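Long-range contacts in malonyl-CoA decarboxylase (Rhodopseudomonas palustris, PDB 4KSA), which probably decarboxylates malonyl-CoA to acetyl-CoA and carbon dioxide: residues A57-L62 with R124-A129; P117-L122 with R154-D159; L136-E141 with N270-L275; S166-G171 with I278-F283. One frame throughout, in Å; residues are numbered along the deposited sequence.

How the contacts relate
Contacts 1 and 2 are both buried and share helix 118-126, but their chemistry differs. Contact 1 consists of alanine and leucine surfaces with no hydrogen bond between its segments, whereas contact 2 centres on a buried carboxylate whose partner Gln120 lies near a bound magnesium ion. Contacts 3 and 4 are only partly buried and set helix 132-146 and the exit of helix 154-167 against successive pieces of the loop between strand 262-270 and helix 284-295, joining the helical part of the chain to the part holding the mixed sheet. Contact 3 relies on backbone carbonyls and a bridging water, contact 4 on phenylalanine packing. The salt bridge of Arg140 to Asp157 ties contacts 2 and 3 together.

Contact 1 of 4, residues A57-L62 with R124-A129; sequences ALAASL and RRLNHA
The carbonyl oxygen of Arg125 accepts the backbone N-H of His128, N to O 3.0 Å, and also has the methyl group of Ala59 against it, CB to O 3.7 Å. A type I beta turn runs from Leu126 to Ala129, and helix 52-68 packs against it and the helical residues before it. No hydrogen bond runs between the two segments, so the remaining contact is apolar. Leu126 CD2 is the central atom: it lies 3.8 Å from Ala59 CB and an equal 3.8 Å from Leu62 CD2. The two leucine side chains cross at about a right angle; Leu62 has CG opposite its backbone N (chi1 -172°) and Leu126 has its CG opposite the carbonyl carbon (chi1 -69°). Ala129, at the end of the turn, sets its methyl over the helix backbone, CB to Ala60 N 3.6 Å, with the methyl of Ala60 alongside. Small side chains let the backbones come close, as the separation of 4.7 Å between Ala60 CA and Ala129 CA demonstrates. Arg125 directs its guanidinium elsewhere, to a salt bridge with Glu121 and a hydrogen bond to Arg49 O. Leu46, on helix 36-48, also touches Leu126. Geometry of this kind is characteristic of close packing of a turn on a helix through small alanine side chains, here within an all-helical part of the fold.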
# COMPACT_ATOMS: atom_id res chain seq x y z
N ALA A 57 21.60 -19.07 -13.85
CA ALA A 57 22.64 -18.45 -14.66
C ALA A 57 22.57 -18.95 -16.12
O ALA A 57 22.61 -18.16 -17.07
CB ALA A 57 23.99 -18.76 -14.06
N LEU A 58 22.46 -20.27 -16.27
CA LEU A 58 22.39 -20.88 -17.59
C LEU A 58 21.17 -20.40 -18.36
O LEU A 58 21.29 -19.92 -19.50
CB LEU A 58 22.37 -22.41 -17.47
CG LEU A 58 23.72 -23.07 -17.11
CD1 LEU A 58 23.55 -24.59 -16.98
CD2 LEU A 58 24.74 -22.72 -18.20
N ALA A 59 20.01 -20.53 -17.72
CA ALA A 59 18.75 -20.11 -18.32
C ALA A 59 18.86 -18.63 -18.70
O ALA A 59 18.55 -18.23 -19.82
CB ALA A 59 17.59 -20.34 -17.34
N ALA A 60 19.30 -17.82 -17.76
CA ALA A 60 19.43 -16.41 -18.04
C ALA A 60 20.31 -16.25 -19.28
O ALA A 60 20.05 -15.41 -20.14
CB ALA A 60 20.05 -15.70 -16.85
N SER A 61 21.33 -17.10 -19.38
CA SER A 61 22.27 -17.08 -20.48
C SER A 61 21.59 -17.47 -21.79
O SER A 61 21.73 -16.77 -22.80
CB SER A 61 23.45 -18.03 -20.17
OG SER A 61 24.66 -17.61 -20.80
N LEU A 62 20.86 -18.59 -21.78
CA LEU A 62 20.16 -19.09 -22.96
C LEU A 62 19.17 -18.06 -23.53
O LEU A 62 19.11 -17.86 -24.75
CB LEU A 62 19.43 -20.40 -22.63
CG LEU A 62 18.79 -21.17 -23.79
CD1 LEU A 62 18.63 -22.64 -23.43
CD2 LEU A 62 17.45 -20.57 -24.14
N ARG A 124 10.16 -24.64 -18.17
CA ARG A 124 10.00 -24.42 -16.73
C ARG A 124 11.25 -23.84 -16.12
O ARG A 124 11.17 -22.98 -15.25
CB ARG A 124 9.65 -25.70 -15.98
CG ARG A 124 8.18 -26.05 -16.06
CD ARG A 124 7.83 -27.12 -15.06
NE ARG A 124 8.35 -28.42 -15.47
CZ ARG A 124 7.64 -29.31 -16.15
NH1 ARG A 124 6.39 -29.06 -16.48
NH2 ARG A 124 8.21 -30.45 -16.52
N ARG A 125 12.40 -24.31 -16.58
CA ARG A 125 13.65 -23.80 -16.05
C ARG A 125 13.97 -22.42 -16.57
O ARG A 125 14.47 -21.58 -15.83
CB ARG A 125 14.78 -24.78 -16.37
CG ARG A 125 14.55 -26.12 -15.72
CD ARG A 125 15.80 -26.98 -15.72
NE ARG A 125 15.50 -28.26 -15.09
CZ ARG A 125 16.41 -29.08 -14.56
NH1 ARG A 125 17.70 -28.77 -14.58
NH2 ARG A 125 16.00 -30.19 -13.95
N LEU A 126 13.68 -22.16 -17.84
CA LEU A 126 13.96 -20.86 -18.44
C LEU A 126 13.11 -19.79 -17.79
O LEU A 126 13.41 -18.61 -17.87
CB LEU A 126 13.66 -20.88 -19.93
CG LEU A 126 14.59 -21.71 -20.79
CD1 LEU A 126 14.11 -21.68 -22.22
CD2 LEU A 126 16.01 -21.16 -20.68
N ASN A 127 12.04 -20.23 -17.13
CA ASN A 127 11.12 -19.32 -16.48
C ASN A 127 11.67 -18.79 -15.17
O ASN A 127 11.08 -17.91 -14.56
CB ASN A 127 9.78 -20.01 -16.25
CG ASN A 127 8.70 -19.04 -15.85
OD1 ASN A 127 8.53 -18.00 -16.47
ND2 ASN A 127 7.96 -19.38 -14.81
N HIS A 128 12.80 -19.33 -14.74
CA HIS A 128 13.40 -18.88 -13.48
C HIS A 128 14.40 -17.76 -13.72
O HIS A 128 14.86 -17.11 -12.79
CB HIS A 128 14.05 -20.06 -12.75
CG HIS A 128 13.05 -20.99 -12.13
ND1 HIS A 128 13.07 -22.35 -12.34
CD2 HIS A 128 12.00 -20.75 -11.31
CE1 HIS A 128 12.08 -22.91 -11.68
NE2 HIS A 128 11.41 -21.96 -11.05
N ALA A 129 14.72 -17.52 -14.98
CA ALA A 129 15.65 -16.46 -15.29
C ALA A 129 14.90 -15.15 -15.10
O ALA A 129 13.71 -15.06 -15.39
CB ALA A 129 16.12 -16.60 -16.73

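Contact 2 of 4, residues P117-L122 with R154-D159; sequences PRRQEL and RHVDDD
Arg119 and Gln120, consecutive residues near the start of helix 118-126, take one carboxylate oxygen each of Asp159. Arg119 sets out opposite its own carbonyl carbon (chi1 -68°) and bends at chi3, which brings NE to Asp159 OD1 in a salt bridge of 2.5 Å. The guanidinium and carboxylate planes are 30° apart, and the two side chains cross at about a right angle. NH1 reaches back one turn toward the start of helix 154-167, to a weak hydrogen bond of 2.9 Å between Arg119 NH1 and His155 O. The arginine shaft rests on Val156, CD to CG2 3.7 Å, and Pro117 CB lies over one face of the guanidinium, while NH2 bonds to Leu81 O. Gln120 leaves its helix with a similar first torsion but bends at chi2, sending NE2 to Asp159 OD2, 2.5 Å apart. The oxygen lies close to the amide plane, yet the donor stands 54° out of the carboxylate plane. At 2.7 Å resolution these short distances should not be read closely. The Gln120 side chain is also about 4 Å from that of His162, a magnesium ligand in a crystal structure of this protein, and about 5 Å from a bound magnesium ion. Arginine on one oxygen and an amide on the other would favour the ionised form of the buried Asp159 and limit its rotation; Asp159 may thereby help position Gln120 near the metal region.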
# COMPACT_ATOMS: atom_id res chain seq x y z
N PRO A 117 7.43 -34.43 -23.04
CA PRO A 117 8.62 -34.01 -23.79
C PRO A 117 9.54 -33.15 -22.94
O PRO A 117 9.10 -32.43 -22.03
CB PRO A 117 8.02 -33.23 -24.96
CG PRO A 117 6.76 -32.68 -24.39
CD PRO A 117 6.21 -33.84 -23.62
N ARG A 118 10.83 -33.23 -23.24
CA ARG A 118 11.83 -32.47 -22.52
C ARG A 118 11.66 -30.95 -22.66
O ARG A 118 12.29 -30.18 -21.94
CB ARG A 118 13.22 -32.88 -22.99
CG ARG A 118 13.50 -34.35 -22.83
CD ARG A 118 15.00 -34.60 -22.90
NE ARG A 118 15.53 -34.30 -24.23
CZ ARG A 118 16.77 -33.86 -24.45
NH1 ARG A 118 17.60 -33.67 -23.42
NH2 ARG A 118 17.17 -33.59 -25.69
N ARG A 119 10.82 -30.54 -23.61
CA ARG A 119 10.54 -29.13 -23.86
C ARG A 119 10.01 -28.47 -22.60
O ARG A 119 10.39 -27.36 -22.24
CB ARG A 119 9.46 -28.97 -24.93
CG ARG A 119 9.82 -29.39 -26.32
CD ARG A 119 8.85 -28.78 -27.32
NE ARG A 119 7.63 -29.55 -27.44
CZ ARG A 119 7.59 -30.78 -27.90
NH1 ARG A 119 6.44 -31.43 -27.97
NH2 ARG A 119 8.71 -31.36 -28.28
N GLN A 120 9.08 -29.16 -21.96
CA GLN A 120 8.47 -28.66 -20.75
C GLN A 120 9.48 -28.31 -19.65
O GLN A 120 9.52 -27.18 -19.16
CB GLN A 120 7.48 -29.69 -20.24
CG GLN A 120 6.56 -30.22 -21.32
CD GLN A 120 5.14 -30.35 -20.84
OE1 GLN A 120 4.87 -30.28 -19.63
NE2 GLN A 120 4.22 -30.53 -21.77
N GLU A 121 10.30 -29.28 -19.26
CA GLU A 121 11.27 -29.04 -18.23
C GLU A 121 12.19 -27.89 -18.63
O GLU A 121 12.60 -27.10 -17.77
CB GLU A 121 12.09 -30.31 -17.98
CG GLU A 121 13.03 -30.23 -16.78
CD GLU A 121 12.30 -29.76 -15.52
OE1 GLU A 121 11.12 -30.16 -15.32
OE2 GLU A 121 12.91 -28.99 -14.74
N LEU A 122 12.49 -27.78 -19.92
CA LEU A 122 13.35 -26.71 -20.43
C LEU A 122 12.69 -25.33 -20.28
O LEU A 122 13.36 -24.34 -19.93
CB LEU A 122 13.68 -26.94 -21.91
CG LEU A 122 14.49 -25.80 -22.53
CD1 LEU A 122 15.84 -25.70 -21.79
CD2 LEU A 122 14.68 -26.01 -24.03
N ARG A 154 3.86 -26.95 -34.02
CA ARG A 154 2.56 -26.92 -33.38
C ARG A 154 2.60 -27.69 -32.06
O ARG A 154 1.92 -27.34 -31.10
CB ARG A 154 1.51 -27.52 -34.32
CG ARG A 154 0.07 -27.26 -33.90
CD ARG A 154 -0.48 -28.41 -33.07
NE ARG A 154 -1.79 -28.10 -32.52
CZ ARG A 154 -2.65 -29.01 -32.06
NH1 ARG A 154 -2.33 -30.30 -32.09
NH2 ARG A 154 -3.82 -28.62 -31.58
N HIS A 155 3.43 -28.73 -32.02
CA HIS A 155 3.54 -29.54 -30.82
C HIS A 155 4.45 -28.90 -29.80
O HIS A 155 4.58 -29.37 -28.67
CB HIS A 155 3.99 -30.96 -31.21
CG HIS A 155 3.06 -31.60 -32.19
ND1 HIS A 155 3.31 -31.65 -33.54
CD2 HIS A 155 1.79 -32.08 -32.03
CE1 HIS A 155 2.25 -32.11 -34.18
NE2 HIS A 155 1.32 -32.38 -33.28
N VAL A 156 5.07 -27.80 -30.20
CA VAL A 156 5.91 -27.05 -29.28
C VAL A 156 4.94 -26.07 -28.63
O VAL A 156 4.99 -25.84 -27.42
CB VAL A 156 7.00 -26.26 -30.01
CG1 VAL A 156 7.63 -25.24 -29.05
CG2 VAL A 156 8.05 -27.22 -30.56
N ASP A 157 4.04 -25.53 -29.43
CA ASP A 157 3.07 -24.58 -28.93
C ASP A 157 2.17 -25.23 -27.88
O ASP A 157 1.75 -24.57 -26.93
CB ASP A 157 2.21 -24.04 -30.05
CG ASP A 157 1.17 -23.06 -29.55
OD1 ASP A 157 -0.05 -23.27 -29.79
OD2 ASP A 157 1.58 -22.08 -28.90
N ASP A 158 1.88 -26.51 -28.06
CA ASP A 158 1.02 -27.21 -27.11
C ASP A 158 1.66 -27.29 -25.74
O ASP A 158 0.97 -27.28 -24.72
CB ASP A 158 0.68 -28.62 -27.61
CG ASP A 158 -0.37 -28.62 -28.72
OD1 ASP A 158 -0.78 -29.72 -29.14
OD2 ASP A 158 -0.78 -27.53 -29.18
N ASP A 159 2.99 -27.36 -25.69
CA ASP A 159 3.65 -27.43 -24.39
C ASP A 159 3.66 -26.06 -23.72
O ASP A 159 3.56 -25.96 -22.49
CB ASP A 159 5.07 -27.97 -24.55
CG ASP A 159 5.09 -29.47 -24.82
OD1 ASP A 159 5.98 -29.94 -25.56
OD2 ASP A 159 4.21 -30.17 -24.27

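Contact 3 of 4, residues L136-E141 with N270-L275; sequences LVKMRE and NTQQGL
Arg140 points CG opposite its backbone N (chi1 -162°) and then bends at chi2, whereas Glu141 runs out fully extended; between them the two side chains flank Gly274. The segment they hold is a short 3-10 turn, 273-275, in the loop between strand 262-270 and helix 284-295. In the acetyltransferase-like (GNAT) fold suggested by the family of the C-terminal domain, the equivalent strand-to-helix connection usually forms the site for the pyrophosphate of CoA, and this loop may do likewise. Here it docks on helix 132-146, joining the helical region to the sheet-containing one. Arg140 NH2 donates to Gly274 O, 3.1 Å and nearly straight at 171°. The oxygen lies at the guanidinium edge, close to its plane, while the nitrogen approaches from above the carbonyl plane, 62° out of it. The same NH2 also bonds to Ala276 O, and NE makes a salt bridge with Asp157, so several partners fix the orientation of this guanidinium. Lacking a side chain, Gly274 settles directly on the helix: its CA makes a C-H...O contact with Val137 O, 3.4 Å, and approaches Glu141 CA to 4.0 Å. Beside it, Val137 CG2 meets Leu275 CD2 at 4.0 Å, apolar packing that Phe168, just after helix 154-167, extends on the side of Leu275. The extended Glu141 crosses Gln273 at about a right angle, laying its carboxylate carbon CD against Gln273 CB, 3.4 Å away. A water bridges the two segments, donating to Glu141 OE2 at 2.6 Å and accepting from Gly274 N.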
# COMPACT_ATOMS: atom_id res chain seq x y z
N LEU A 136 9.65 -15.78 -22.48
CA LEU A 136 8.95 -16.96 -22.97
C LEU A 136 7.72 -16.59 -23.77
O LEU A 136 7.35 -17.30 -24.70
CB LEU A 136 8.53 -17.87 -21.82
CG LEU A 136 9.50 -18.98 -21.37
CD1 LEU A 136 9.96 -19.79 -22.58
CD2 LEU A 136 10.68 -18.36 -20.71
N VAL A 137 7.07 -15.49 -23.42
CA VAL A 137 5.89 -15.08 -24.16
C VAL A 137 6.32 -14.63 -25.54
O VAL A 137 5.68 -14.96 -26.55
CB VAL A 137 5.14 -13.92 -23.46
CG1 VAL A 137 4.05 -13.36 -24.38
CG2 VAL A 137 4.53 -14.42 -22.15
N LYS A 138 7.43 -13.89 -25.59
CA LYS A 138 7.96 -13.39 -26.85
C LYS A 138 8.39 -14.57 -27.70
O LYS A 138 8.18 -14.56 -28.90
CB LYS A 138 9.14 -12.45 -26.61
CG LYS A 138 8.86 -10.98 -26.98
CD LYS A 138 7.72 -10.37 -26.13
CE LYS A 138 8.14 -10.20 -24.64
NZ LYS A 138 7.02 -10.03 -23.65
N MSE A 139 8.95 -15.58 -27.06
CA MSE A 139 9.39 -16.79 -27.76
C MSE A 139 8.19 -17.58 -28.29
O MSE A 139 8.21 -18.13 -29.38
CB MSE A 139 10.22 -17.66 -26.81
CG MSE A 139 10.82 -18.93 -27.46
SE MSE A 139 12.12 -19.83 -26.31
CE MSE A 139 11.19 -21.47 -25.97
N ARG A 140 7.12 -17.62 -27.51
CA ARG A 140 5.94 -18.33 -27.94
C ARG A 140 5.33 -17.58 -29.12
O ARG A 140 4.76 -18.17 -30.03
CB ARG A 140 4.94 -18.43 -26.79
CG ARG A 140 3.90 -19.51 -27.00
CD ARG A 140 2.51 -19.04 -26.61
NE ARG A 140 1.53 -19.94 -27.20
CZ ARG A 140 0.22 -19.72 -27.25
NH1 ARG A 140 -0.57 -20.61 -27.82
NH2 ARG A 140 -0.29 -18.61 -26.74
N GLU A 141 5.46 -16.26 -29.12
CA GLU A 141 4.94 -15.45 -30.22
C GLU A 141 5.64 -15.89 -31.52
O GLU A 141 5.00 -16.00 -32.57
CB GLU A 141 5.21 -13.98 -29.95
CG GLU A 141 4.73 -13.04 -31.02
CD GLU A 141 5.07 -11.58 -30.72
OE1 GLU A 141 4.88 -10.73 -31.62
OE2 GLU A 141 5.53 -11.27 -29.58
N ASN A 270 -6.34 -7.86 -26.77
CA ASN A 270 -5.37 -8.73 -26.10
C ASN A 270 -4.02 -8.19 -26.53
O ASN A 270 -3.71 -8.23 -27.71
CB ASN A 270 -5.51 -10.16 -26.57
CG ASN A 270 -5.83 -11.11 -25.44
OD1 ASN A 270 -6.97 -11.15 -24.96
ND2 ASN A 270 -4.82 -11.88 -25.00
N THR A 271 -3.21 -7.70 -25.60
CA THR A 271 -1.95 -7.06 -25.98
C THR A 271 -0.73 -7.88 -26.23
O THR A 271 0.22 -7.40 -26.84
CB THR A 271 -1.55 -5.98 -24.96
OG1 THR A 271 -0.98 -6.60 -23.80
CG2 THR A 271 -2.78 -5.17 -24.56
N GLN A 272 -0.72 -9.12 -25.77
CA GLN A 272 0.45 -9.96 -25.96
C GLN A 272 0.22 -11.08 -26.95
O GLN A 272 -0.44 -12.07 -26.63
CB GLN A 272 0.90 -10.55 -24.61
CG GLN A 272 1.04 -9.54 -23.49
CD GLN A 272 2.01 -8.43 -23.84
OE1 GLN A 272 1.64 -7.26 -23.88
NE2 GLN A 272 3.26 -8.79 -24.09
N GLN A 273 0.77 -10.92 -28.15
CA GLN A 273 0.68 -11.93 -29.21
C GLN A 273 0.94 -13.34 -28.67
O GLN A 273 0.19 -14.27 -28.99
CB GLN A 273 1.68 -11.60 -30.30
CG GLN A 273 1.12 -10.67 -31.35
CD GLN A 273 -0.09 -11.28 -32.06
OE1 GLN A 273 -0.88 -10.57 -32.69
NE2 GLN A 273 -0.23 -12.61 -31.96
N GLY A 274 1.99 -13.48 -27.85
CA GLY A 274 2.35 -14.75 -27.26
C GLY A 274 1.36 -15.30 -26.24
O GLY A 274 1.57 -16.40 -25.71
N LEU A 275 0.31 -14.55 -25.95
CA LEU A 275 -0.68 -15.02 -24.99
C LEU A 275 -1.94 -15.47 -25.69
O LEU A 275 -2.86 -15.98 -25.06
CB LEU A 275 -1.01 -13.94 -23.96
CG LEU A 275 0.15 -13.65 -22.99
CD1 LEU A 275 -0.26 -12.57 -22.00
CD2 LEU A 275 0.56 -14.96 -22.28
O HOH W 1 4.01 -11.84 -27.55

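Contact 4 of 4, residues S166-G171 with I278-F283; sequences SWFNRG and ISFGNF
A small, largely apolar contact without a hydrogen bond between its segments joins Phe168 and Arg170, just past the end of helix 154-167, to Phe280 and Gly281 in the loop before helix 284-295. Its main touch is Phe168 CB on Phe280 CE1, 3.7 Å apart. Both phenylalanines set their rings opposite the carbonyl carbon, with chi1 -66° for Phe168 and a similar value for Phe280, and the Phe280 ring reaches across to the Phe168 methylene. The Phe168 ring packs beyond the contact, edge-to-face with His221 and against Leu224. Phe168 is the first residue to leave helical geometry and is the centre of an inverse gamma turn, closed by a weak bond from Asn169 N to Trp167 O, 3.0 Å; this turn redirects the chain so that Arg170 faces the loop. There Arg170 CB rests on Phe280 O at 3.7 Å, and CD passes Gly281 CA at 4.3 Å. The facing loop is braced by a bond of its own: Ser279 OG accepts from Gly281 N, 3.1 Å and close to straight at 167°, which makes an ST turn. Gly281, the donor of that turn, has a positive phi (100°), and Phe283 then takes the N-cap position of helix 284-295. A second subunit approaches the same place: its Glu52 accepts from Asn282 ND2 and forms a long, weak ion pair with Arg170 NE, and the Ser166 OG atoms of the two subunits are hydrogen-bonded to each other.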
# COMPACT_ATOMS: atom_id res chain seq x y z
N SER A 166 -1.10 -22.85 -16.63
CA SER A 166 -0.91 -23.03 -15.21
C SER A 166 -0.31 -21.79 -14.54
O SER A 166 -0.59 -21.52 -13.38
CB SER A 166 -0.02 -24.23 -14.94
OG SER A 166 0.05 -24.45 -13.54
N TRP A 167 0.51 -21.04 -15.27
CA TRP A 167 1.12 -19.86 -14.68
C TRP A 167 0.20 -18.65 -14.63
O TRP A 167 0.17 -17.94 -13.63
CB TRP A 167 2.38 -19.44 -15.44
CG TRP A 167 3.42 -20.48 -15.53
CD1 TRP A 167 3.48 -21.64 -14.83
CD2 TRP A 167 4.54 -20.47 -16.41
NE1 TRP A 167 4.57 -22.37 -15.22
CE2 TRP A 167 5.24 -21.67 -16.20
CE3 TRP A 167 5.02 -19.57 -17.37
CZ2 TRP A 167 6.40 -22.00 -16.91
CZ3 TRP A 167 6.16 -19.88 -18.07
CH2 TRP A 167 6.84 -21.09 -17.84
N PHE A 168 -0.54 -18.40 -15.71
CA PHE A 168 -1.43 -17.26 -15.71
C PHE A 168 -2.79 -17.61 -15.18
O PHE A 168 -3.77 -17.55 -15.91
CB PHE A 168 -1.56 -16.66 -17.11
CG PHE A 168 -0.29 -16.04 -17.64
CD1 PHE A 168 0.62 -16.80 -18.35
CD2 PHE A 168 -0.01 -14.70 -17.41
CE1 PHE A 168 1.79 -16.24 -18.84
CE2 PHE A 168 1.17 -14.13 -17.90
CZ PHE A 168 2.06 -14.90 -18.60
N ASN A 169 -2.85 -17.99 -13.91
CA ASN A 169 -4.11 -18.33 -13.26
C ASN A 169 -5.02 -17.09 -13.16
O ASN A 169 -4.56 -16.02 -12.77
CB ASN A 169 -3.84 -18.87 -11.85
CG ASN A 169 -3.14 -17.86 -10.94
OD1 ASN A 169 -3.29 -17.90 -9.72
ND2 ASN A 169 -2.36 -16.95 -11.54
N ARG A 170 -6.29 -17.24 -13.51
CA ARG A 170 -7.22 -16.10 -13.46
C ARG A 170 -7.35 -15.48 -12.06
O ARG A 170 -7.63 -14.29 -11.93
CB ARG A 170 -8.60 -16.50 -13.97
CG ARG A 170 -9.27 -17.61 -13.19
CD ARG A 170 -10.76 -17.64 -13.49
NE ARG A 170 -11.20 -18.95 -13.95
CZ ARG A 170 -11.90 -19.81 -13.23
NH1 ARG A 170 -12.26 -19.51 -11.98
NH2 ARG A 170 -12.22 -20.99 -13.75
N GLY A 171 -7.13 -16.28 -11.02
CA GLY A 171 -7.22 -15.77 -9.66
C GLY A 171 -6.37 -14.55 -9.34
O GLY A 171 -6.74 -13.74 -8.48
N ILE A 278 -4.81 -18.11 -24.56
CA ILE A 278 -4.73 -18.41 -23.14
C ILE A 278 -5.94 -17.73 -22.52
O ILE A 278 -6.17 -16.54 -22.75
CB ILE A 278 -3.44 -17.86 -22.50
CG1 ILE A 278 -2.29 -18.84 -22.71
CG2 ILE A 278 -3.62 -17.69 -21.01
CD1 ILE A 278 -2.03 -19.19 -24.15
N SER A 279 -6.73 -18.50 -21.77
CA SER A 279 -7.94 -18.00 -21.12
C SER A 279 -7.68 -17.28 -19.81
O SER A 279 -6.86 -17.71 -19.01
CB SER A 279 -8.91 -19.15 -20.86
OG SER A 279 -9.96 -18.74 -19.98
N PHE A 280 -8.40 -16.19 -19.60
CA PHE A 280 -8.27 -15.42 -18.38
C PHE A 280 -9.62 -15.38 -17.68
O PHE A 280 -9.88 -14.53 -16.84
CB PHE A 280 -7.79 -14.01 -18.70
CG PHE A 280 -6.36 -13.97 -19.14
CD1 PHE A 280 -5.35 -14.34 -18.26
CD2 PHE A 280 -6.03 -13.62 -20.44
CE1 PHE A 280 -4.02 -14.37 -18.68
CE2 PHE A 280 -4.71 -13.65 -20.88
CZ PHE A 280 -3.70 -14.03 -19.99
N GLY A 281 -10.46 -16.34 -18.04
CA GLY A 281 -11.77 -16.40 -17.46
C GLY A 281 -12.80 -15.82 -18.41
O GLY A 281 -12.48 -15.07 -19.34
N ASN A 282 -14.05 -16.15 -18.14
CA ASN A 282 -15.14 -15.69 -18.97
C ASN A 282 -15.84 -14.49 -18.38
O ASN A 282 -16.63 -13.83 -19.05
CB ASN A 282 -16.09 -16.85 -19.16
CG ASN A 282 -15.46 -17.96 -19.97
OD1 ASN A 282 -15.34 -17.85 -21.18
ND2 ASN A 282 -15.01 -19.02 -19.29
N PHE A 283 -15.51 -14.17 -17.14
CA PHE A 283 -16.16 -13.05 -16.48
C PHE A 283 -15.31 -11.81 -16.37
O PHE A 283 -15.22 -11.17 -15.32
CB PHE A 283 -16.66 -13.53 -15.13
CG PHE A 283 -17.60 -14.68 -15.24
CD1 PHE A 283 -18.91 -14.48 -15.68
CD2 PHE A 283 -17.17 -15.97 -14.99
CE1 PHE A 283 -19.78 -15.55 -15.86
CE2 PHE A 283 -18.04 -17.06 -15.17
CZ PHE A 283 -19.34 -16.86 -15.61